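Local coordinates for protein NolR (Sinorhizobium fredii, PDB 4OMZ) that binds DNA as an ArsR-family transcription factor and regulates nodulation and symbiosis gene expression in rhizobia, at residues V72-D77 / I81-S86; L23-N28 / L63-A68; D36-E41 / G46-K51. One frame throughout, in Å; residues are numbered along the deposited sequence.

Interaction 1: residues V72-D77 / I81-S86; sequences VSTRRD and IYYSSS
Ser73 and Ser84 form an antiparallel hydrogen-bonded pair, each backbone N giving its hydrogen to the other's O, with Ser73 N 2.9 Å from Ser84 O. Arg75 and Tyr82 repeat the exchange two residues on; Tyr82 N lies 2.9 Å from Arg75 O and its bond is almost straight, 173° at the hydrogen. Thr74-Tyr83 and Arg76-Ile81 are the alternating non-hydrogen-bonded pairs. Where strand 73-77 begins and 81-84 has ended, one water meets Ser73 OG and accepts from Ser86 N.

On the face carrying Arg75 and Tyr82, the guanidinium lies flat on the phenol ring, planes 17° apart and centres separated by 4.5 Å. The Arg75 chain, extended from CG to NE, brings NH1 within 3.4 Å of Tyr82 CG, and the same NH1 forms a salt bridge with Glu42. Asp77 CB meets the edge of this ring at Tyr82 CE2, 3.9 Å away.

On the other face the contacts across the strands are mainly carbon to carbon: Thr74 CG2 makes a CH-pi contact 3.9 Å from the centroid of the Tyr83 ring, and Ile81 CD1 touches Arg76 CB at 3.8 Å. Tyr83 packs inward on Leu38 and Leu63.

The chemistry thus divides this hairpin, the wing of a winged helix, into a face where Arg75 is stacked on Tyr82 and its charge is probably tempered by Glu42, and one where Tyr83 is packed against the helices.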
ATOM      1  N   VAL A  72     -11.185  -5.880   8.817  1.00 31.75           N
ATOM      2  CA  VAL A  72     -12.342  -6.724   8.552  1.00 32.64           C
ATOM      3  C   VAL A  72     -13.217  -6.923   9.777  1.00 24.01           C
ATOM      4  O   VAL A  72     -12.743  -6.918  10.911  1.00 26.25           O
ATOM      5  CB  VAL A  72     -11.935  -8.118   8.008  1.00 33.69           C
ATOM      6  CG1 VAL A  72     -11.480  -8.018   6.564  1.00 33.09           C
ATOM      7  CG2 VAL A  72     -10.862  -8.744   8.875  1.00 31.22           C
ATOM      8  N   SER A  73     -14.505  -7.102   9.522  1.00 24.46           N
ATOM      9  CA  SER A  73     -15.476  -7.395  10.554  1.00 25.54           C
ATOM     10  C   SER A  73     -15.976  -8.826  10.372  1.00 33.48           C
ATOM     11  O   SER A  73     -15.928  -9.383   9.264  1.00 36.32           O
ATOM     12  CB  SER A  73     -16.637  -6.411  10.486  1.00 29.31           C
ATOM     13  OG  SER A  73     -16.205  -5.100  10.802  1.00 28.25           O
ATOM     14  N   THR A  74     -16.468  -9.416  11.453  1.00 28.56           N
ATOM     15  CA  THR A  74     -16.958 -10.781  11.400  1.00 30.50           C
ATOM     16  C   THR A  74     -18.340 -10.874  12.008  1.00 31.69           C
ATOM     17  O   THR A  74     -18.742 -10.034  12.808  1.00 38.61           O
ATOM     18  CB  THR A  74     -16.034 -11.765  12.153  1.00 31.82           C
ATOM     19  OG1 THR A  74     -15.983 -11.421  13.545  1.00 32.11           O
ATOM     20  CG2 THR A  74     -14.631 -11.763  11.562  1.00 31.02           C
ATOM     21  N   ARG A  75     -19.071 -11.905  11.613  1.00 36.49           N
ATOM     22  CA  ARG A  75     -20.362 -12.185  12.217  1.00 35.05           C
ATOM     23  C   ARG A  75     -20.523 -13.700  12.258  1.00 53.52           C
ATOM     24  O   ARG A  75     -20.121 -14.395  11.325  1.00 58.69           O
ATOM     25  CB  ARG A  75     -21.471 -11.492  11.430  1.00 34.65           C
ATOM     26  CG  ARG A  75     -22.772 -12.228  11.360  1.00 36.92           C
ATOM     27  CD  ARG A  75     -23.640 -11.693  10.239  1.00 36.73           C
ATOM     28  NE  ARG A  75     -24.606 -12.698   9.814  1.00 42.04           N
ATOM     29  CZ  ARG A  75     -24.563 -13.326   8.647  1.00 46.93           C
ATOM     30  NH1 ARG A  75     -23.608 -13.042   7.777  1.00 48.39           N
ATOM     31  NH2 ARG A  75     -25.482 -14.230   8.349  1.00 61.98           N
ATOM     32  N   ARG A  76     -21.101 -14.232  13.327  1.00 50.91           N
ATOM     33  CA  ARG A  76     -21.130 -15.682  13.467  1.00 46.48           C
ATOM     34  C   ARG A  76     -22.556 -16.240  13.444  1.00 44.43           C
ATOM     35  O   ARG A  76     -23.402 -15.851  14.241  1.00 64.50           O
ATOM     36  CB  ARG A  76     -20.407 -16.081  14.754  1.00 48.16           C
ATOM     37  CG  ARG A  76     -20.457 -17.552  15.080  1.00 50.86           C
ATOM     38  CD  ARG A  76     -19.700 -17.846  16.369  1.00 57.19           C
ATOM     39  NE  ARG A  76     -20.524 -18.606  17.308  1.00 72.42           N
ATOM     40  CZ  ARG A  76     -20.999 -18.112  18.449  1.00 78.37           C
ATOM     41  NH1 ARG A  76     -20.735 -16.857  18.784  1.00 79.08           N
ATOM     42  NH2 ARG A  76     -21.746 -18.863  19.248  1.00 82.79           N
ATOM     43  N   ASP A  77     -22.804 -17.156  12.512  1.00 51.09           N
ATOM     44  CA  ASP A  77     -24.070 -17.886  12.426  1.00 56.77           C
ATOM     45  C   ASP A  77     -23.783 -19.362  12.692  1.00 52.05           C
ATOM     46  O   ASP A  77     -23.189 -20.044  11.855  1.00 52.86           O
ATOM     47  CB  ASP A  77     -24.740 -17.684  11.067  1.00 60.41           C
ATOM     48  CG  ASP A  77     -26.170 -18.179  11.049  1.00 64.19           C
ATOM     49  OD1 ASP A  77     -26.732 -18.385  12.146  1.00 65.33           O
ATOM     50  OD2 ASP A  77     -26.735 -18.352   9.944  1.00 62.50           O
ATOM     51  N   ILE A  81     -18.396 -18.551  10.251  1.00 50.17           N
ATOM     52  CA  ILE A  81     -17.986 -17.162  10.323  1.00 47.63           C
ATOM     53  C   ILE A  81     -18.140 -16.499   8.963  1.00 52.03           C
ATOM     54  O   ILE A  81     -17.695 -17.031   7.945  1.00 58.01           O
ATOM     55  CB  ILE A  81     -16.525 -17.020  10.809  1.00 51.51           C
ATOM     56  CG1 ILE A  81     -16.327 -17.725  12.155  1.00 54.02           C
ATOM     57  CG2 ILE A  81     -16.138 -15.550  10.917  1.00 47.36           C
ATOM     58  CD1 ILE A  81     -17.092 -17.095  13.303  1.00 57.13           C
ATOM     59  N   TYR A  82     -18.788 -15.342   8.960  1.00 48.59           N
ATOM     60  CA  TYR A  82     -18.944 -14.540   7.759  1.00 42.25           C
ATOM     61  C   TYR A  82     -18.117 -13.278   7.895  1.00 36.24           C
ATOM     62  O   TYR A  82     -18.290 -12.513   8.849  1.00 35.04           O
ATOM     63  CB  TYR A  82     -20.413 -14.188   7.508  1.00 39.26           C
ATOM     64  CG  TYR A  82     -21.258 -15.380   7.121  1.00 44.73           C
ATOM     65  CD1 TYR A  82     -21.290 -15.831   5.807  1.00 55.92           C
ATOM     66  CD2 TYR A  82     -22.028 -16.047   8.062  1.00 42.41           C
ATOM     67  CE1 TYR A  82     -22.057 -16.919   5.441  1.00 58.74           C
ATOM     68  CE2 TYR A  82     -22.799 -17.139   7.706  1.00 58.58           C
ATOM     69  CZ  TYR A  82     -22.810 -17.569   6.393  1.00 67.03           C
ATOM     70  OH  TYR A  82     -23.576 -18.656   6.028  1.00 79.72           O
ATOM     71  N   TYR A  83     -17.223 -13.074   6.932  1.00 37.65           N
ATOM     72  CA  TYR A  83     -16.328 -11.926   6.916  1.00 36.77           C
ATOM     73  C   TYR A  83     -16.855 -10.821   6.015  1.00 40.33           C
ATOM     74  O   TYR A  83     -17.493 -11.090   4.997  1.00 40.52           O
ATOM     75  CB  TYR A  83     -14.935 -12.344   6.448  1.00 30.82           C
ATOM     76  CG  TYR A  83     -14.114 -13.053   7.498  1.00 36.92           C
ATOM     77  CD1 TYR A  83     -14.315 -14.398   7.780  1.00 41.08           C
ATOM     78  CD2 TYR A  83     -13.123 -12.378   8.198  1.00 40.88           C
ATOM     79  CE1 TYR A  83     -13.554 -15.049   8.736  1.00 43.15           C
ATOM     80  CE2 TYR A  83     -12.362 -13.019   9.156  1.00 41.15           C
ATOM     81  CZ  TYR A  83     -12.579 -14.351   9.421  1.00 43.26           C
ATOM     82  OH  TYR A  83     -11.816 -14.983  10.378  1.00 51.30           O
ATOM     83  N   SER A  84     -16.594  -9.577   6.399  1.00 38.40           N
ATOM     84  CA  SER A  84     -16.907  -8.442   5.539  1.00 33.64           C
ATOM     85  C   SER A  84     -15.910  -7.338   5.820  1.00 28.67           C
ATOM     86  O   SER A  84     -15.121  -7.447   6.751  1.00 34.00           O
ATOM     87  CB  SER A  84     -18.340  -7.950   5.764  1.00 26.78           C
ATOM     88  OG  SER A  84     -18.571  -7.668   7.133  1.00 26.68           O
ATOM     89  N   SER A  85     -15.920  -6.286   5.012  1.00 28.30           N
ATOM     90  CA  SER A  85     -15.141  -5.104   5.344  1.00 28.94           C
ATOM     91  C   SER A  85     -15.932  -3.836   5.129  1.00 27.43           C
ATOM     92  O   SER A  85     -16.415  -3.568   4.030  1.00 30.63           O
ATOM     93  CB  SER A  85     -13.855  -5.038   4.527  1.00 33.79           C
ATOM     94  OG  SER A  85     -13.086  -3.920   4.935  1.00 30.47           O
ATOM     95  N   SER A  86     -16.050  -3.054   6.191  1.00 30.92           N
ATOM     96  CA  SER A  86     -16.682  -1.751   6.120  1.00 31.35           C
ATOM     97  C   SER A  86     -15.658  -0.670   6.466  1.00 32.37           C
ATOM     98  O   SER A  86     -16.010   0.425   6.903  1.00 40.25           O
ATOM     99  CB  SER A  86     -17.890  -1.700   7.047  1.00 22.24           C
ATOM    100  OG  SER A  86     -18.974  -2.413   6.472  1.00 29.02           O
TER
HETATM  101  O   HOH W   1     -14.891  -3.880   8.477  1.00 19.35           O

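Interaction 2: residues L23-N28 / L63-A68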
ATOM      1  N   LEU A  23      -0.766   0.002   4.950  1.00 28.69           N
ATOM      2  CA  LEU A  23      -0.511  -0.237   3.530  1.00 25.69           C
ATOM      3  C   LEU A  23       0.067  -1.627   3.315  1.00 37.42           C
ATOM      4  O   LEU A  23      -0.218  -2.287   2.318  1.00 34.35           O
ATOM      5  CB  LEU A  23       0.454   0.794   2.959  1.00 24.80           C
ATOM      6  CG  LEU A  23      -0.061   2.212   2.776  1.00 32.43           C
ATOM      7  CD1 LEU A  23       1.045   3.078   2.205  1.00 26.97           C
ATOM      8  CD2 LEU A  23      -1.270   2.182   1.870  1.00 25.40           C
ATOM      9  N   SER A  24       0.880  -2.062   4.271  1.00 40.56           N
ATOM     10  CA  SER A  24       1.485  -3.381   4.214  1.00 35.61           C
ATOM     11  C   SER A  24       0.395  -4.428   4.264  1.00 38.25           C
ATOM     12  O   SER A  24       0.484  -5.449   3.582  1.00 33.98           O
ATOM     13  CB  SER A  24       2.468  -3.585   5.364  1.00 29.12           C
ATOM     14  OG  SER A  24       3.648  -2.832   5.147  1.00 37.11           O
ATOM     15  N   ALA A  25      -0.629  -4.181   5.081  1.00 37.87           N
ATOM     16  CA  ALA A  25      -1.776  -5.085   5.101  1.00 31.67           C
ATOM     17  C   ALA A  25      -2.445  -5.123   3.736  1.00 34.04           C
ATOM     18  O   ALA A  25      -2.947  -6.166   3.318  1.00 39.44           O
ATOM     19  CB  ALA A  25      -2.776  -4.681   6.157  1.00 27.55           C
ATOM     20  N   MET A  26      -2.468  -3.991   3.040  1.00 34.53           N
ATOM     21  CA  MET A  26      -3.112  -3.998   1.722  1.00 32.84           C
ATOM     22  C   MET A  26      -2.193  -4.340   0.543  1.00 31.95           C
ATOM     23  O   MET A  26      -2.677  -4.745  -0.512  1.00 28.72           O
ATOM     24  CB  MET A  26      -3.769  -2.649   1.448  1.00 34.85           C
ATOM     25  CG  MET A  26      -4.969  -2.372   2.320  1.00 40.20           C
ATOM     26  SD  MET A  26      -5.868  -0.930   1.745  1.00 36.89           S
ATOM     27  CE  MET A  26      -6.669  -1.605   0.285  1.00 28.07           C
ATOM     28  N   ALA A  27      -0.881  -4.205   0.714  1.00 43.61           N
ATOM     29  CA  ALA A  27       0.038  -4.322  -0.422  1.00 43.67           C
ATOM     30  C   ALA A  27       0.354  -5.779  -0.758  1.00 48.00           C
ATOM     31  O   ALA A  27       1.516  -6.183  -0.802  1.00 48.96           O
ATOM     32  CB  ALA A  27       1.325  -3.554  -0.154  1.00 37.21           C
ATOM     33  N   ASN A  28      -0.695  -6.559  -0.983  1.00 43.48           N
ATOM     34  CA  ASN A  28      -0.562  -7.938  -1.425  1.00 40.38           C
ATOM     35  C   ASN A  28      -1.712  -8.248  -2.377  1.00 48.00           C
ATOM     36  O   ASN A  28      -2.854  -7.884  -2.098  1.00 50.19           O
ATOM     37  CB  ASN A  28      -0.561  -8.886  -0.226  1.00 43.17           C
ATOM     38  CG  ASN A  28      -0.444 -10.343  -0.630  1.00 50.19           C
ATOM     39  OD1 ASN A  28      -1.444 -11.023  -0.876  1.00 42.31           O
ATOM     40  ND2 ASN A  28       0.787 -10.834  -0.690  1.00 49.06           N
ATOM     41  N   LEU A  63      -6.464 -13.436   6.285  1.00 49.63           N
ATOM     42  CA  LEU A  63      -7.504 -12.921   7.163  1.00 45.44           C
ATOM     43  C   LEU A  63      -6.883 -12.526   8.486  1.00 44.30           C
ATOM     44  O   LEU A  63      -7.318 -11.562   9.119  1.00 48.58           O
ATOM     45  CB  LEU A  63      -8.592 -13.969   7.370  1.00 47.66           C
ATOM     46  CG  LEU A  63      -9.508 -14.189   6.171  1.00 53.11           C
ATOM     47  CD1 LEU A  63     -10.555 -15.241   6.511  1.00 52.00           C
ATOM     48  CD2 LEU A  63     -10.166 -12.895   5.723  1.00 52.09           C
ATOM     49  N   SER A  64      -5.867 -13.275   8.910  1.00 44.50           N
ATOM     50  CA  SER A  64      -5.199 -12.928  10.152  1.00 50.17           C
ATOM     51  C   SER A  64      -4.443 -11.610  10.019  1.00 47.47           C
ATOM     52  O   SER A  64      -4.533 -10.753  10.912  1.00 48.44           O
ATOM     53  CB  SER A  64      -4.248 -14.046  10.583  1.00 49.66           C
ATOM     54  OG  SER A  64      -3.293 -13.572  11.518  1.00 56.84           O
ATOM     55  N   LYS A  65      -3.731 -11.420   8.903  1.00 46.91           N
ATOM     56  CA  LYS A  65      -2.976 -10.155   8.812  1.00 50.62           C
ATOM     57  C   LYS A  65      -3.925  -8.947   8.639  1.00 52.31           C
ATOM     58  O   LYS A  65      -3.644  -7.838   9.120  1.00 41.44           O
ATOM     59  CB  LYS A  65      -1.943 -10.206   7.689  1.00 57.00           C
ATOM     60  CG  LYS A  65      -1.479  -8.822   7.230  1.00 79.54           C
ATOM     61  CD  LYS A  65       0.037  -8.657   7.364  1.00 91.09           C
ATOM     62  CE  LYS A  65       0.478  -7.198   7.254  1.00 90.43           C
ATOM     63  NZ  LYS A  65       1.885  -7.063   6.783  1.00 86.38           N
ATOM     64  N   LEU A  66      -5.042  -9.177   7.952  1.00 58.54           N
ATOM     65  CA  LEU A  66      -6.070  -8.160   7.778  1.00 40.81           C
ATOM     66  C   LEU A  66      -6.750  -7.816   9.098  1.00 40.90           C
ATOM     67  O   LEU A  66      -7.094  -6.656   9.332  1.00 40.80           O
ATOM     68  CB  LEU A  66      -7.122  -8.624   6.767  1.00 41.64           C
ATOM     69  CG  LEU A  66      -6.788  -8.670   5.276  1.00 42.06           C
ATOM     70  CD1 LEU A  66      -7.994  -9.114   4.440  1.00 43.38           C
ATOM     71  CD2 LEU A  66      -6.292  -7.306   4.835  1.00 41.57           C
ATOM     72  N   ARG A  67      -6.966  -8.820   9.947  1.00 41.45           N
ATOM     73  CA  ARG A  67      -7.583  -8.580  11.251  1.00 42.46           C
ATOM     74  C   ARG A  67      -6.615  -7.797  12.122  1.00 43.45           C
ATOM     75  O   ARG A  67      -7.034  -6.966  12.938  1.00 41.95           O
ATOM     76  CB  ARG A  67      -7.977  -9.877  11.968  1.00 43.63           C
ATOM     77  CG  ARG A  67      -9.185 -10.613  11.401  1.00 48.67           C
ATOM     78  CD  ARG A  67      -9.494 -11.856  12.223  1.00 53.72           C
ATOM     79  NE  ARG A  67     -10.352 -11.535  13.359  1.00 61.79           N
ATOM     80  CZ  ARG A  67     -11.273 -12.356  13.855  1.00 70.83           C
ATOM     81  NH1 ARG A  67     -11.438 -13.563  13.327  1.00 76.52           N
ATOM     82  NH2 ARG A  67     -12.022 -11.980  14.886  1.00 69.25           N
ATOM     83  N   ALA A  68      -5.322  -8.072  11.949  1.00 41.14           N
ATOM     84  CA  ALA A  68      -4.289  -7.379  12.717  1.00 41.21           C
ATOM     85  C   ALA A  68      -4.315  -5.860  12.474  1.00 44.56           C
ATOM     86  O   ALA A  68      -3.995  -5.072  13.364  1.00 41.93           O
ATOM     87  CB  ALA A  68      -2.917  -7.946  12.382  1.00 40.99           C
TER
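Lys65 lays the end of its side chain across the last turn of helix 10-26, its CE packing 3.8 Å from Ala25 CA. One residue earlier, NZ comes alongside Ser24, 3.8 Å from Ser24 CB. CG is trans to the backbone N (chi1 160°) and the chain bends at chi2 (122°), which carries the methylenes over to the neighbouring helix. The contact is of van der Waals type, with no hydrogen bond between the two segments. Ser24 OG bonds to Ala20 O, while Arg31 donates to Ser24 O and Ala25 O.

Beside the lysine, Leu66 brings one methyl, CD2, to 3.8 Å from Ala25 O. The small Ala25 lets the backbones approach here, its CA 5.9 Å from Leu66 CA. Its CB lies 4.3 Å from Lys65 CE. An alanine in place of Lys65 would remove the methylenes and ammonium group lying over Ser24 and Ala25, and is likely to leave that turn without much of its cover from this helix. Leu71 touches both Ala25 and Leu66, and Leu66 also rests on Ile34.

Helix 10-26 stops just beyond. Ala27 centres an inverse gamma turn, and Asn28 is the N-cap of the next helix. Ser24 and Leu23 pack on Ala27 of the second subunit, so the turn under Lys65 also belongs to the dimer interface. Joining an N-terminal helix at the dimer interface to helix 56-68, probably the recognition helix as in other ArsR-type regulators, is consistent with the dimeric winged helix-turn-helix fold of this family.

Interaction 3: residues D36-E41 / G46-K51; sequences DSLVKE and GALANK
Leu38 and Leu48 meet methyl to methyl at the tight, buried side of this contact, with Leu38 CD2 4.0 Å from Leu48 CD2. Their side chains cross at about a right angle. Leu48 has CG trans to its backbone N (chi1 -178°), which leads both methyls toward helix 29-40; the second, CD1, reaches Ser37 CB at 4.1 Å. Ser37 is buried as well, but its hydroxyl is occupied within its own helix, where OG bonds to Leu33 O. Toward Lys51 the nearest atom to this OG is a methylene carbon, Lys51 CG, at 4.0 Å. Met43 packs on both Ser37 and Leu48, while Leu59 and Leu63 of helix 56-68 also pack on Leu48, extending this apolar cluster.

The other side is looser and polar, held by long side chains reaching over the gap between the helices. Glu41, the first residue past helix 29-40, and Lys51 are both partly exposed and form a salt bridge, Lys51 NZ lying 2.9 Å from Glu41 OE2. The ammonium group uses the syn lone pair of OE2, on the side of the other carboxylate oxygen. A bend at chi2 of Lys51 (126°) brings its chain past Ser37 to the acid. Leu8 of the second subunit packs on Ser37 and Lys51, so this side also borders the dimer partner.

The backbones themselves stay well apart: the axes of the short segments pass 11.0 Å from each other at 130°, and the contact is made by side chains. Helix 29-40 packed on the first helix of a helix-turn-helix, here 45-51 followed by 56-68, is the arrangement of the three-helix core of winged-helix ArsR-type DNA-binding domains.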
ATOM      1  N   ASP A  36     -11.408  -6.537  -1.879  1.00 49.92           N
ATOM      2  CA  ASP A  36     -12.370  -6.150  -2.907  1.00 47.67           C
ATOM      3  C   ASP A  36     -13.665  -6.940  -2.700  1.00 47.09           C
ATOM      4  O   ASP A  36     -14.765  -6.377  -2.508  1.00 47.66           O
ATOM      5  CB  ASP A  36     -11.788  -6.401  -4.298  1.00 43.44           C
ATOM      6  CG  ASP A  36     -12.358  -5.470  -5.349  1.00 55.82           C
ATOM      7  OD1 ASP A  36     -12.169  -4.242  -5.216  1.00 58.30           O
ATOM      8  OD2 ASP A  36     -12.984  -5.961  -6.311  1.00 64.16           O
ATOM      9  N   SER A  37     -13.504  -8.257  -2.643  1.00 44.24           N
ATOM     10  CA  SER A  37     -14.637  -9.146  -2.472  1.00 44.95           C
ATOM     11  C   SER A  37     -15.404  -8.861  -1.177  1.00 44.79           C
ATOM     12  O   SER A  37     -16.630  -8.793  -1.179  1.00 45.28           O
ATOM     13  CB  SER A  37     -14.156 -10.593  -2.502  1.00 45.36           C
ATOM     14  OG  SER A  37     -13.342 -10.828  -3.634  1.00 45.54           O
ATOM     15  N   LEU A  38     -14.678  -8.670  -0.082  1.00 46.82           N
ATOM     16  CA  LEU A  38     -15.285  -8.426   1.222  1.00 44.04           C
ATOM     17  C   LEU A  38     -15.934  -7.052   1.306  1.00 43.90           C
ATOM     18  O   LEU A  38     -16.842  -6.840   2.112  1.00 44.11           O
ATOM     19  CB  LEU A  38     -14.241  -8.574   2.326  1.00 43.44           C
ATOM     20  CG  LEU A  38     -13.775 -10.005   2.581  1.00 43.74           C
ATOM     21  CD1 LEU A  38     -12.934 -10.084   3.845  1.00 43.23           C
ATOM     22  CD2 LEU A  38     -14.985 -10.920   2.682  1.00 48.64           C
ATOM     23  N   VAL A  39     -15.466  -6.110   0.495  1.00 47.08           N
ATOM     24  CA  VAL A  39     -16.124  -4.812   0.456  1.00 57.88           C
ATOM     25  C   VAL A  39     -17.459  -4.946  -0.260  1.00 60.94           C
ATOM     26  O   VAL A  39     -18.435  -4.296   0.120  1.00 44.84           O
ATOM     27  CB  VAL A  39     -15.258  -3.734  -0.245  1.00 48.11           C
ATOM     28  CG1 VAL A  39     -16.128  -2.641  -0.845  1.00 43.70           C
ATOM     29  CG2 VAL A  39     -14.269  -3.134   0.734  1.00 45.30           C
ATOM     30  N   LYS A  40     -17.552  -5.840  -1.243  1.00 62.39           N
ATOM     31  CA  LYS A  40     -18.807  -5.822  -1.996  1.00 73.94           C
ATOM     32  C   LYS A  40     -19.782  -6.926  -1.575  1.00 80.44           C
ATOM     33  O   LYS A  40     -20.927  -6.937  -2.030  1.00 84.77           O
ATOM     34  CB  LYS A  40     -18.562  -5.924  -3.507  1.00 79.61           C
ATOM     35  CG  LYS A  40     -17.155  -5.627  -3.958  1.00 80.05           C
ATOM     36  CD  LYS A  40     -16.901  -4.132  -4.037  1.00 75.70           C
ATOM     37  CE  LYS A  40     -15.745  -3.798  -4.966  1.00 71.41           C
ATOM     38  NZ  LYS A  40     -16.147  -3.880  -6.400  1.00 70.26           N
ATOM     39  N   GLU A  41     -19.355  -7.821  -0.684  1.00 73.04           N
ATOM     40  CA  GLU A  41     -20.255  -8.860  -0.182  1.00 65.04           C
ATOM     41  C   GLU A  41     -19.742  -9.590   1.072  1.00 61.51           C
ATOM     42  O   GLU A  41     -18.536  -9.650   1.312  1.00 66.62           O
ATOM     43  CB  GLU A  41     -20.504  -9.837  -1.337  1.00 71.60           C
ATOM     44  CG  GLU A  41     -19.207 -10.222  -2.040  1.00 79.21           C
ATOM     45  CD  GLU A  41     -19.391 -11.023  -3.320  1.00 82.61           C
ATOM     46  OE1 GLU A  41     -20.417 -11.724  -3.471  1.00 85.70           O
ATOM     47  OE2 GLU A  41     -18.483 -10.943  -4.180  1.00 77.21           O
ATOM     48  N   GLY A  46     -14.990 -20.405   3.156  1.00 57.98           N
ATOM     49  CA  GLY A  46     -14.857 -21.268   1.990  1.00 50.49           C
ATOM     50  C   GLY A  46     -15.077 -20.572   0.659  1.00 57.28           C
ATOM     51  O   GLY A  46     -14.213 -20.599  -0.236  1.00 59.32           O
ATOM     52  N   ALA A  47     -16.235 -19.928   0.545  1.00 57.55           N
ATOM     53  CA  ALA A  47     -16.611 -19.182  -0.650  1.00 57.34           C
ATOM     54  C   ALA A  47     -15.572 -18.102  -0.946  1.00 59.66           C
ATOM     55  O   ALA A  47     -15.274 -17.797  -2.104  1.00 64.62           O
ATOM     56  CB  ALA A  47     -17.990 -18.563  -0.474  1.00 49.98           C
ATOM     57  N   LEU A  48     -15.036 -17.503   0.112  1.00 48.46           N
ATOM     58  CA  LEU A  48     -14.026 -16.467  -0.054  1.00 57.44           C
ATOM     59  C   LEU A  48     -12.734 -17.047  -0.611  1.00 53.84           C
ATOM     60  O   LEU A  48     -12.179 -16.509  -1.568  1.00 47.71           O
ATOM     61  CB  LEU A  48     -13.755 -15.750   1.263  1.00 57.09           C
ATOM     62  CG  LEU A  48     -12.740 -14.626   1.087  1.00 45.98           C
ATOM     63  CD1 LEU A  48     -13.280 -13.613   0.096  1.00 45.81           C
ATOM     64  CD2 LEU A  48     -12.433 -13.964   2.419  1.00 50.68           C
ATOM     65  N   ALA A  49     -12.285 -18.164  -0.039  1.00 56.16           N
ATOM     66  CA  ALA A  49     -11.068 -18.849  -0.486  1.00 59.25           C
ATOM     67  C   ALA A  49     -11.202 -19.179  -1.963  1.00 64.76           C
ATOM     68  O   ALA A  49     -10.221 -19.218  -2.713  1.00 49.71           O
ATOM     69  CB  ALA A  49     -10.827 -20.114   0.323  1.00 55.37           C
ATOM     70  N   ASN A  50     -12.453 -19.410  -2.339  1.00 64.29           N
ATOM     71  CA  ASN A  50     -12.884 -19.731  -3.684  1.00 62.10           C
ATOM     72  C   ASN A  50     -12.839 -18.635  -4.729  1.00 67.46           C
ATOM     73  O   ASN A  50     -12.290 -18.809  -5.820  1.00 67.57           O
ATOM     74  CB  ASN A  50     -14.330 -20.121  -3.567  1.00 65.38           C
ATOM     75  CG  ASN A  50     -14.492 -21.511  -3.256  1.00 83.20           C
ATOM     76  OD1 ASN A  50     -13.502 -22.244  -3.147  1.00 85.16           O
ATOM     77  ND2 ASN A  50     -15.733 -21.910  -2.980  1.00 88.42           N
ATOM     78  N   LYS A  51     -13.389 -17.482  -4.357  1.00 68.10           N
ATOM     79  CA  LYS A  51     -13.479 -16.357  -5.268  1.00 53.72           C
ATOM     80  C   LYS A  51     -12.081 -15.825  -5.556  1.00 48.61           C
ATOM     81  O   LYS A  51     -11.777 -15.417  -6.677  1.00 64.10           O
ATOM     82  CB  LYS A  51     -14.396 -15.279  -4.693  1.00 48.89           C
ATOM     83  CG  LYS A  51     -14.521 -14.074  -5.580  1.00 50.47           C
ATOM     84  CD  LYS A  51     -15.982 -13.770  -5.870  1.00 58.32           C
ATOM     85  CE  LYS A  51     -16.079 -12.575  -6.791  1.00 68.77           C
ATOM     86  NZ  LYS A  51     -17.348 -11.829  -6.666  1.00 71.95           N
TER

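How the interactions relate
Interaction 3 is the most buried of the three, interaction 2 is partly buried, and interaction 1 lies at the surface. Their chemistry follows: backbone hydrogen bonds dominate in the hairpin, van der Waals contact in interaction 2, and leucine packing beside a salt bridge in interaction 3. Helix 56-68, which carries one side of interaction 2, also touches residues of interactions 1 and 3, with Arg67 packing on Val72. Leu38 ties the hairpin to interaction 3, its O probably accepting a hydrogen bond from Ser85 N. Interactions 2 and 3 both border the second subunit, whereas the two strand segments of interaction 1 touch no other chain of the assembly.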